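Local coordinates for protein nicotinamide-nucleotide adenylyltransferase NadR family / Ribosylnicotinamide kinase (Lactococcus lactis subsp. cremoris, PDB 6GYE) that probably phosphorylates nicotinamide riboside and may also adenylylate the resulting mononucleotide on the way to NAD, as a two-domain NadR-family enzyme that binds nicotinamide riboside, at residues Pro94-Ile108 and Phe121-Arg135. Residues are numbered along the deposited sequence; the frame is centred on the assembly and turned at random.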
ATOM      1  N   PRO A  94      27.987 -12.238  20.107  1.00171.32           N
ATOM      2  CA  PRO A  94      29.253 -12.169  19.351  1.00162.63           C
ATOM      3  C   PRO A  94      29.468 -13.015  18.097  1.00154.20           C
ATOM      4  O   PRO A  94      29.875 -12.459  17.070  1.00146.39           O
ATOM      5  CB  PRO A  94      30.270 -12.533  20.443  1.00164.66           C
ATOM      6  CG  PRO A  94      29.612 -11.925  21.748  1.00164.93           C
ATOM      7  CD  PRO A  94      28.182 -11.514  21.372  1.00166.47           C
ATOM      8  N   ASN A  95      29.220 -14.329  18.133  1.00151.22           N
ATOM      9  CA  ASN A  95      29.489 -15.109  16.926  1.00144.78           C
ATOM     10  C   ASN A  95      28.508 -14.802  15.809  1.00136.13           C
ATOM     11  O   ASN A  95      28.734 -15.238  14.672  1.00131.37           O
ATOM     12  CB  ASN A  95      29.519 -16.614  17.204  1.00146.42           C
ATOM     13  CG  ASN A  95      30.905 -17.107  17.549  1.00147.70           C
ATOM     14  OD1 ASN A  95      31.348 -17.029  18.694  1.00152.18           O
ATOM     15  ND2 ASN A  95      31.605 -17.623  16.543  1.00144.64           N
ATOM     16  N   GLY A  96      27.434 -14.066  16.094  1.00127.55           N
ATOM     17  CA  GLY A  96      26.643 -13.580  14.990  1.00114.01           C
ATOM     18  C   GLY A  96      27.331 -12.457  14.248  1.00100.23           C
ATOM     19  O   GLY A  96      27.046 -12.251  13.067  1.00 98.90           O
ATOM     20  N   TRP A  97      28.257 -11.748  14.906  1.00 91.46           N
ATOM     21  CA  TRP A  97      28.939 -10.633  14.253  1.00 91.26           C
ATOM     22  C   TRP A  97      29.858 -11.130  13.149  1.00 90.86           C
ATOM     23  O   TRP A  97      29.969 -10.492  12.097  1.00 92.38           O
ATOM     24  CB  TRP A  97      29.719  -9.790  15.264  1.00101.84           C
ATOM     25  CG  TRP A  97      28.883  -8.831  16.070  1.00105.84           C
ATOM     26  CD1 TRP A  97      28.684  -8.837  17.425  1.00108.54           C
ATOM     27  CD2 TRP A  97      28.143  -7.714  15.561  1.00100.19           C
ATOM     28  NE1 TRP A  97      27.862  -7.793  17.785  1.00105.43           N
ATOM     29  CE2 TRP A  97      27.517  -7.090  16.661  1.00 98.46           C
ATOM     30  CE3 TRP A  97      27.947  -7.185  14.279  1.00 94.30           C
ATOM     31  CZ2 TRP A  97      26.712  -5.966  16.518  1.00 96.94           C
ATOM     32  CZ3 TRP A  97      27.148  -6.069  14.138  1.00 92.40           C
ATOM     33  CH2 TRP A  97      26.540  -5.470  15.251  1.00 95.91           C
ATOM     34  N   ASP A  98      30.546 -12.248  13.382  1.00 92.85           N
ATOM     35  CA  ASP A  98      31.415 -12.821  12.362  1.00 90.93           C
ATOM     36  C   ASP A  98      30.594 -13.242  11.153  1.00 87.15           C
ATOM     37  O   ASP A  98      30.841 -12.799  10.026  1.00 81.95           O
ATOM     38  CB  ASP A  98      32.168 -14.017  12.933  1.00102.22           C
ATOM     39  CG  ASP A  98      33.184 -13.617  13.968  1.00108.95           C
ATOM     40  OD1 ASP A  98      33.844 -12.579  13.771  1.00107.57           O
ATOM     41  OD2 ASP A  98      33.329 -14.349  14.972  1.00116.46           O
ATOM     42  N   GLU A  99      29.587 -14.086  11.388  1.00 88.45           N
ATOM     43  CA  GLU A  99      28.710 -14.539  10.318  1.00 93.97           C
ATOM     44  C   GLU A  99      28.002 -13.367   9.642  1.00101.38           C
ATOM     45  O   GLU A  99      27.853 -13.345   8.413  1.00102.91           O
ATOM     46  CB  GLU A  99      27.700 -15.539  10.881  1.00 99.46           C
ATOM     47  CG  GLU A  99      26.614 -15.967   9.905  1.00112.74           C
ATOM     48  CD  GLU A  99      27.081 -16.995   8.902  1.00119.94           C
ATOM     49  OE1 GLU A  99      28.202 -17.526   9.078  1.00125.65           O
ATOM     50  OE2 GLU A  99      26.321 -17.271   7.944  1.00115.86           O
ATOM     51  N   TRP A 100      27.557 -12.383  10.424  1.00101.45           N
ATOM     52  CA  TRP A 100      26.917 -11.211   9.836  1.00 91.17           C
ATOM     53  C   TRP A 100      27.851 -10.525   8.845  1.00 85.51           C
ATOM     54  O   TRP A 100      27.475 -10.262   7.696  1.00 80.31           O
ATOM     55  CB  TRP A 100      26.474 -10.247  10.943  1.00 90.59           C
ATOM     56  CG  TRP A 100      25.818  -8.996  10.460  1.00 86.36           C
ATOM     57  CD1 TRP A 100      24.493  -8.811  10.184  1.00 80.43           C
ATOM     58  CD2 TRP A 100      26.458  -7.740  10.222  1.00 86.51           C
ATOM     59  NE1 TRP A 100      24.274  -7.518   9.764  1.00 79.02           N
ATOM     60  CE2 TRP A 100      25.465  -6.843   9.774  1.00 81.52           C
ATOM     61  CE3 TRP A 100      27.780  -7.289  10.327  1.00 85.30           C
ATOM     62  CZ2 TRP A 100      25.751  -5.523   9.444  1.00 80.62           C
ATOM     63  CZ3 TRP A 100      28.062  -5.979   9.994  1.00 78.64           C
ATOM     64  CH2 TRP A 100      27.052  -5.111   9.559  1.00 79.41           C
ATOM     65  N   ALA A 101      29.092 -10.268   9.263  1.00 84.97           N
ATOM     66  CA  ALA A 101      30.056  -9.622   8.378  1.00 83.33           C
ATOM     67  C   ALA A 101      30.370 -10.485   7.162  1.00 86.30           C
ATOM     68  O   ALA A 101      30.552  -9.958   6.057  1.00 86.96           O
ATOM     69  CB  ALA A 101      31.335  -9.288   9.139  1.00 77.89           C
ATOM     70  N   ASN A 102      30.459 -11.808   7.350  1.00 85.36           N
ATOM     71  CA  ASN A 102      30.688 -12.701   6.215  1.00 88.23           C
ATOM     72  C   ASN A 102      29.655 -12.466   5.130  1.00 86.88           C
ATOM     73  O   ASN A 102      29.998 -12.222   3.970  1.00 89.46           O
ATOM     74  CB  ASN A 102      30.647 -14.164   6.655  1.00 88.78           C
ATOM     75  CG  ASN A 102      31.878 -14.573   7.404  1.00100.16           C
ATOM     76  OD1 ASN A 102      32.933 -13.954   7.265  1.00104.76           O
ATOM     77  ND2 ASN A 102      31.763 -15.627   8.203  1.00107.77           N
ATOM     78  N   ARG A 103      28.378 -12.484   5.512  1.00 88.96           N
ATOM     79  CA  ARG A 103      27.316 -12.228   4.550  1.00 86.63           C
ATOM     80  C   ARG A 103      27.475 -10.850   3.930  1.00 83.00           C
ATOM     81  O   ARG A 103      27.290 -10.674   2.722  1.00 85.77           O
ATOM     82  CB  ARG A 103      25.957 -12.348   5.234  1.00 81.82           C
ATOM     83  CG  ARG A 103      25.735 -13.667   5.943  1.00 81.70           C
ATOM     84  CD  ARG A 103      24.313 -13.755   6.467  1.00 85.18           C
ATOM     85  NE  ARG A 103      24.106 -14.959   7.265  1.00 92.31           N
ATOM     86  CZ  ARG A 103      22.989 -15.212   7.936  1.00 90.72           C
ATOM     87  NH1 ARG A 103      21.990 -14.336   7.903  1.00 83.02           N
ATOM     88  NH2 ARG A 103      22.875 -16.330   8.644  1.00 89.15           N
ATOM     89  N   LEU A 104      27.850  -9.865   4.741  1.00 82.92           N
ATOM     90  CA  LEU A 104      27.973  -8.506   4.232  1.00 81.89           C
ATOM     91  C   LEU A 104      29.058  -8.413   3.167  1.00 82.45           C
ATOM     92  O   LEU A 104      28.833  -7.867   2.080  1.00 80.22           O
ATOM     93  CB  LEU A 104      28.261  -7.550   5.384  1.00 74.85           C
ATOM     94  CG  LEU A 104      28.560  -6.149   4.892  1.00 68.79           C
ATOM     95  CD1 LEU A 104      27.337  -5.630   4.104  1.00 64.84           C
ATOM     96  CD2 LEU A 104      28.888  -5.253   6.062  1.00 71.23           C
ATOM     97  N   PHE A 105      30.240  -8.952   3.452  1.00 88.48           N
ATOM     98  CA  PHE A 105      31.319  -8.848   2.479  1.00 86.77           C
ATOM     99  C   PHE A 105      31.068  -9.739   1.273  1.00 90.96           C
ATOM    100  O   PHE A 105      31.505  -9.419   0.162  1.00 91.68           O
ATOM    101  CB  PHE A 105      32.650  -9.159   3.146  1.00 78.55           C
ATOM    102  CG  PHE A 105      33.114  -8.066   4.051  1.00 76.89           C
ATOM    103  CD1 PHE A 105      33.602  -6.882   3.520  1.00 77.44           C
ATOM    104  CD2 PHE A 105      33.024  -8.198   5.424  1.00 73.37           C
ATOM    105  CE1 PHE A 105      34.013  -5.848   4.347  1.00 79.87           C
ATOM    106  CE2 PHE A 105      33.436  -7.177   6.255  1.00 84.11           C
ATOM    107  CZ  PHE A 105      33.931  -5.993   5.714  1.00 82.93           C
ATOM    108  N   GLU A 106      30.364 -10.850   1.463  1.00 89.12           N
ATOM    109  CA  GLU A 106      29.946 -11.629   0.308  1.00 89.30           C
ATOM    110  C   GLU A 106      29.052 -10.796  -0.606  1.00 89.26           C
ATOM    111  O   GLU A 106      29.217 -10.815  -1.830  1.00 92.48           O
ATOM    112  CB  GLU A 106      29.251 -12.900   0.775  1.00 99.20           C
ATOM    113  CG  GLU A 106      28.835 -13.822  -0.343  1.00117.91           C
ATOM    114  CD  GLU A 106      28.636 -15.233   0.154  1.00136.07           C
ATOM    115  OE1 GLU A 106      29.078 -16.178  -0.535  1.00143.70           O
ATOM    116  OE2 GLU A 106      28.071 -15.391   1.257  1.00141.38           O
ATOM    117  N   LEU A 107      28.130 -10.020  -0.022  1.00 85.76           N
ATOM    118  CA  LEU A 107      27.273  -9.135  -0.808  1.00 78.61           C
ATOM    119  C   LEU A 107      28.096  -8.148  -1.621  1.00 81.81           C
ATOM    120  O   LEU A 107      27.820  -7.916  -2.801  1.00 85.63           O
ATOM    121  CB  LEU A 107      26.335  -8.363   0.111  1.00 80.72           C
ATOM    122  CG  LEU A 107      24.906  -8.802   0.386  1.00 77.15           C
ATOM    123  CD1 LEU A 107      24.141  -7.626   0.988  1.00 69.94           C
ATOM    124  CD2 LEU A 107      24.251  -9.286  -0.862  1.00 69.40           C
ATOM    125  N   ILE A 108      29.096  -7.534  -0.991  1.00 82.16           N
ATOM    126  CA  ILE A 108      29.959  -6.583  -1.689  1.00 82.29           C
ATOM    127  C   ILE A 108      30.695  -7.271  -2.833  1.00 85.19           C
ATOM    128  O   ILE A 108      30.796  -6.740  -3.947  1.00 83.29           O
ATOM    129  CB  ILE A 108      30.949  -5.946  -0.699  1.00 74.68           C
ATOM    130  CG1 ILE A 108      30.201  -5.122   0.341  1.00 69.50           C
ATOM    131  CG2 ILE A 108      31.981  -5.103  -1.444  1.00 69.50           C
ATOM    132  CD1 ILE A 108      31.106  -4.423   1.312  1.00 71.52           C
ATOM    133  N   PHE A 121      31.686   2.397   4.392  1.00 69.14           N
ATOM    134  CA  PHE A 121      30.433   2.040   5.050  1.00 68.05           C
ATOM    135  C   PHE A 121      29.837   3.264   5.751  1.00 67.09           C
ATOM    136  O   PHE A 121      30.504   3.893   6.574  1.00 72.60           O
ATOM    137  CB  PHE A 121      30.679   0.928   6.076  1.00 71.05           C
ATOM    138  CG  PHE A 121      31.020  -0.410   5.476  1.00 67.27           C
ATOM    139  CD1 PHE A 121      30.026  -1.233   4.975  1.00 61.24           C
ATOM    140  CD2 PHE A 121      32.332  -0.847   5.425  1.00 69.73           C
ATOM    141  CE1 PHE A 121      30.338  -2.460   4.428  1.00 68.31           C
ATOM    142  CE2 PHE A 121      32.655  -2.087   4.877  1.00 65.47           C
ATOM    143  CZ  PHE A 121      31.663  -2.888   4.385  1.00 66.76           C
ATOM    144  N   TYR A 122      28.580   3.590   5.444  1.00 68.47           N
ATOM    145  CA  TYR A 122      27.850   4.644   6.154  1.00 71.05           C
ATOM    146  C   TYR A 122      26.989   3.976   7.219  1.00 70.77           C
ATOM    147  O   TYR A 122      26.016   3.293   6.898  1.00 72.77           O
ATOM    148  CB  TYR A 122      27.025   5.497   5.185  1.00 65.91           C
ATOM    149  CG  TYR A 122      27.919   6.151   4.138  1.00 70.69           C
ATOM    150  CD1 TYR A 122      28.525   7.388   4.374  1.00 68.69           C
ATOM    151  CD2 TYR A 122      28.208   5.501   2.935  1.00 59.28           C
ATOM    152  CE1 TYR A 122      29.378   7.969   3.434  1.00 65.19           C
ATOM    153  CE2 TYR A 122      29.055   6.076   1.992  1.00 62.14           C
ATOM    154  CZ  TYR A 122      29.636   7.310   2.243  1.00 70.60           C
ATOM    155  OH  TYR A 122      30.482   7.862   1.298  1.00 70.83           O
ATOM    156  N   VAL A 123      27.346   4.191   8.485  1.00 76.20           N
ATOM    157  CA  VAL A 123      26.840   3.430   9.624  1.00 79.85           C
ATOM    158  C   VAL A 123      26.263   4.386  10.655  1.00 82.84           C
ATOM    159  O   VAL A 123      26.858   5.427  10.946  1.00 89.23           O
ATOM    160  CB  VAL A 123      27.960   2.569  10.245  1.00 82.87           C
ATOM    161  CG1 VAL A 123      27.529   1.980  11.572  1.00 86.15           C
ATOM    162  CG2 VAL A 123      28.344   1.465   9.284  1.00 78.18           C
ATOM    163  N   GLY A 124      25.117   4.019  11.230  1.00 81.82           N
ATOM    164  CA  GLY A 124      24.402   4.912  12.123  1.00 78.67           C
ATOM    165  C   GLY A 124      24.413   4.616  13.613  1.00 81.60           C
ATOM    166  O   GLY A 124      23.891   5.420  14.389  1.00 83.63           O
ATOM    167  N   GLU A 125      24.973   3.477  14.027  1.00 84.72           N
ATOM    168  CA  GLU A 125      25.088   3.081  15.428  1.00 89.01           C
ATOM    169  C   GLU A 125      26.543   2.781  15.747  1.00 91.57           C
ATOM    170  O   GLU A 125      27.236   2.143  14.951  1.00 96.03           O
ATOM    171  CB  GLU A 125      24.255   1.832  15.751  1.00 98.59           C
ATOM    172  CG  GLU A 125      22.777   2.064  15.946  1.00111.35           C
ATOM    173  CD  GLU A 125      21.990   1.672  14.718  1.00130.55           C
ATOM    174  OE1 GLU A 125      22.615   1.155  13.766  1.00134.99           O
ATOM    175  OE2 GLU A 125      20.756   1.880  14.700  1.00140.02           O
ATOM    176  N   LEU A 126      27.009   3.238  16.909  1.00 96.29           N
ATOM    177  CA  LEU A 126      28.426   3.077  17.228  1.00101.08           C
ATOM    178  C   LEU A 126      28.820   1.610  17.325  1.00 97.20           C
ATOM    179  O   LEU A 126      29.966   1.258  17.028  1.00 91.90           O
ATOM    180  CB  LEU A 126      28.782   3.780  18.541  1.00103.07           C
ATOM    181  CG  LEU A 126      28.796   5.302  18.710  1.00107.71           C
ATOM    182  CD1 LEU A 126      29.990   5.899  17.974  1.00103.58           C
ATOM    183  CD2 LEU A 126      27.490   5.954  18.261  1.00110.38           C
ATOM    184  N   GLU A 127      27.893   0.742  17.734  1.00 99.54           N
ATOM    185  CA  GLU A 127      28.233  -0.670  17.864  1.00101.51           C
ATOM    186  C   GLU A 127      28.558  -1.294  16.516  1.00 95.33           C
ATOM    187  O   GLU A 127      29.535  -2.041  16.389  1.00 94.59           O
ATOM    188  CB  GLU A 127      27.087  -1.429  18.529  1.00108.97           C
ATOM    189  CG  GLU A 127      27.352  -2.918  18.679  1.00120.62           C
ATOM    190  CD  GLU A 127      26.476  -3.573  19.729  1.00130.10           C
ATOM    191  OE1 GLU A 127      25.345  -3.089  19.955  1.00131.33           O
ATOM    192  OE2 GLU A 127      26.925  -4.568  20.337  1.00134.70           O
ATOM    193  N   TYR A 128      27.774  -0.973  15.491  1.00 89.22           N
ATOM    194  CA  TYR A 128      28.036  -1.532  14.172  1.00 86.80           C
ATOM    195  C   TYR A 128      29.394  -1.090  13.657  1.00 87.03           C
ATOM    196  O   TYR A 128      30.164  -1.906  13.133  1.00 86.61           O
ATOM    197  CB  TYR A 128      26.917  -1.138  13.210  1.00 81.37           C
ATOM    198  CG  TYR A 128      25.706  -2.015  13.387  1.00 93.05           C
ATOM    199  CD1 TYR A 128      24.864  -1.840  14.479  1.00 99.72           C
ATOM    200  CD2 TYR A 128      25.412  -3.039  12.487  1.00 95.18           C
ATOM    201  CE1 TYR A 128      23.757  -2.643  14.671  1.00106.69           C
ATOM    202  CE2 TYR A 128      24.302  -3.854  12.670  1.00 99.64           C
ATOM    203  CZ  TYR A 128      23.476  -3.647  13.766  1.00105.20           C
ATOM    204  OH  TYR A 128      22.371  -4.441  13.976  1.00104.00           O
ATOM    205  N   ALA A 129      29.719   0.189  13.830  1.00 81.40           N
ATOM    206  CA  ALA A 129      31.005   0.690  13.373  1.00 74.00           C
ATOM    207  C   ALA A 129      32.151  -0.094  13.991  1.00 82.90           C
ATOM    208  O   ALA A 129      33.026  -0.600  13.277  1.00 87.03           O
ATOM    209  CB  ALA A 129      31.126   2.174  13.694  1.00 75.16           C
ATOM    210  N   ALA A 130      32.134  -0.259  15.315  1.00 82.84           N
ATOM    211  CA  ALA A 130      33.254  -0.920  15.984  1.00 87.09           C
ATOM    212  C   ALA A 130      33.367  -2.380  15.564  1.00 89.06           C
ATOM    213  O   ALA A 130      34.481  -2.884  15.364  1.00 91.44           O
ATOM    214  CB  ALA A 130      33.123  -0.797  17.503  1.00 83.06           C
ATOM    215  N   GLU A 131      32.234  -3.082  15.456  1.00 87.37           N
ATOM    216  CA  GLU A 131      32.272  -4.492  15.074  1.00 87.75           C
ATOM    217  C   GLU A 131      32.717  -4.656  13.626  1.00 86.93           C
ATOM    218  O   GLU A 131      33.438  -5.604  13.290  1.00 87.83           O
ATOM    219  CB  GLU A 131      30.901  -5.141  15.297  1.00 84.60           C
ATOM    220  CG  GLU A 131      30.444  -5.169  16.757  1.00 94.84           C
ATOM    221  CD  GLU A 131      31.399  -5.929  17.698  1.00103.53           C
ATOM    222  OE1 GLU A 131      31.304  -5.732  18.930  1.00104.34           O
ATOM    223  OE2 GLU A 131      32.247  -6.713  17.214  1.00106.08           O
ATOM    224  N   LEU A 132      32.313  -3.733  12.761  1.00 82.13           N
ATOM    225  CA  LEU A 132      32.734  -3.795  11.369  1.00 77.28           C
ATOM    226  C   LEU A 132      34.233  -3.535  11.227  1.00 82.75           C
ATOM    227  O   LEU A 132      34.928  -4.248  10.490  1.00 85.62           O
ATOM    228  CB  LEU A 132      31.919  -2.799  10.555  1.00 75.45           C
ATOM    229  CG  LEU A 132      31.838  -3.024   9.056  1.00 73.40           C
ATOM    230  CD1 LEU A 132      31.581  -4.484   8.770  1.00 75.49           C
ATOM    231  CD2 LEU A 132      30.683  -2.193   8.543  1.00 68.45           C
ATOM    232  N   LYS A 133      34.755  -2.514  11.924  1.00 74.84           N
ATOM    233  CA  LYS A 133      36.166  -2.157  11.778  1.00 84.05           C
ATOM    234  C   LYS A 133      37.100  -3.307  12.150  1.00 88.82           C
ATOM    235  O   LYS A 133      38.225  -3.374  11.642  1.00 91.82           O
ATOM    236  CB  LYS A 133      36.502  -0.913  12.610  1.00 93.50           C
ATOM    237  CG  LYS A 133      36.331   0.400  11.855  1.00 99.63           C
ATOM    238  CD  LYS A 133      36.000   1.563  12.786  1.00101.62           C
ATOM    239  CE  LYS A 133      37.061   1.771  13.831  1.00103.33           C
ATOM    240  NZ  LYS A 133      36.670   2.843  14.788  1.00106.55           N
ATOM    241  N   LYS A 134      36.687  -4.185  13.069  1.00 90.60           N
ATOM    242  CA  LYS A 134      37.512  -5.338  13.429  1.00 90.30           C
ATOM    243  C   LYS A 134      37.509  -6.452  12.382  1.00 83.98           C
ATOM    244  O   LYS A 134      38.338  -7.360  12.473  1.00 91.62           O
ATOM    245  CB  LYS A 134      37.066  -5.913  14.775  1.00 93.48           C
ATOM    246  CG  LYS A 134      37.147  -4.945  15.940  1.00108.04           C
ATOM    247  CD  LYS A 134      36.750  -5.621  17.253  1.00118.10           C
ATOM    248  CE  LYS A 134      35.366  -6.248  17.141  1.00126.44           C
ATOM    249  NZ  LYS A 134      34.961  -6.975  18.374  1.00132.57           N
ATOM    250  N   ARG A 135      36.611  -6.420  11.399  1.00 80.62           N
ATOM    251  CA  ARG A 135      36.381  -7.575  10.536  1.00 81.04           C
ATOM    252  C   ARG A 135      36.578  -7.261   9.056  1.00 85.17           C
ATOM    253  O   ARG A 135      36.019  -7.957   8.205  1.00 86.38           O
ATOM    254  CB  ARG A 135      34.983  -8.150  10.773  1.00 77.60           C
ATOM    255  CG  ARG A 135      34.811  -8.808  12.142  1.00 86.78           C
ATOM    256  CD  ARG A 135      33.342  -9.091  12.417  1.00 90.54           C
ATOM    257  NE  ARG A 135      33.130  -9.837  13.654  1.00 95.90           N
ATOM    258  CZ  ARG A 135      33.104  -9.285  14.864  1.00 97.07           C
ATOM    259  NH1 ARG A 135      33.298  -7.982  15.012  1.00 96.84           N
ATOM    260  NH2 ARG A 135      32.882 -10.034  15.930  1.00 99.83           N
TER
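Glu131 OE2, a carboxylate oxygen whose side chain lies against Trp97, is gripped by two cations: Arg135 NH1 at 2.8 Å, through the anti lone pair, and Lys134 NZ, on the syn side. The same Arg135 NH1 also reaches the carbonyl oxygen Glu131 O, so one nitrogen ties the guanidinium to both the backbone and the side chain of Glu131. Across the contact Arg135 NE bonds Asp98 OD1 at 2.8 Å, meeting it from above the carboxylate plane with an N-H...O angle of 145°, while Trp97 CB sits over one guanidinium face. Glu131 CG, anti to its carbonyl carbon (chi1 -63°), lies over the Trp97 indole in a CH-pi contact, 3.6 Å from the centroid of the five-membered ring; the bend at chi2 then leaves the carboxylate nearly parallel to the ring. Trp97 turns its six-membered edge to the face of Tyr128, the planes at 82°, and Tyr128 presents its own edge to the face of Trp100 in an offset edge-to-face pair. Deeper, Leu132 CD1 meets Trp100 and Leu104, and Phe121 CZ lies 3.5 Å from Ile108 CD1. Helix 95-110 thereby packs on strand 118-123 of the parallel sheet and on helix 126-133 that follows it, in a Rossmann-like domain. With Asp98 at NE, and the Glu131 carboxylate and carbonyl at NH1, the guanidinium is probably restrained in rotation and its charge probably offset, beside a mainly aromatic and aliphatic interface.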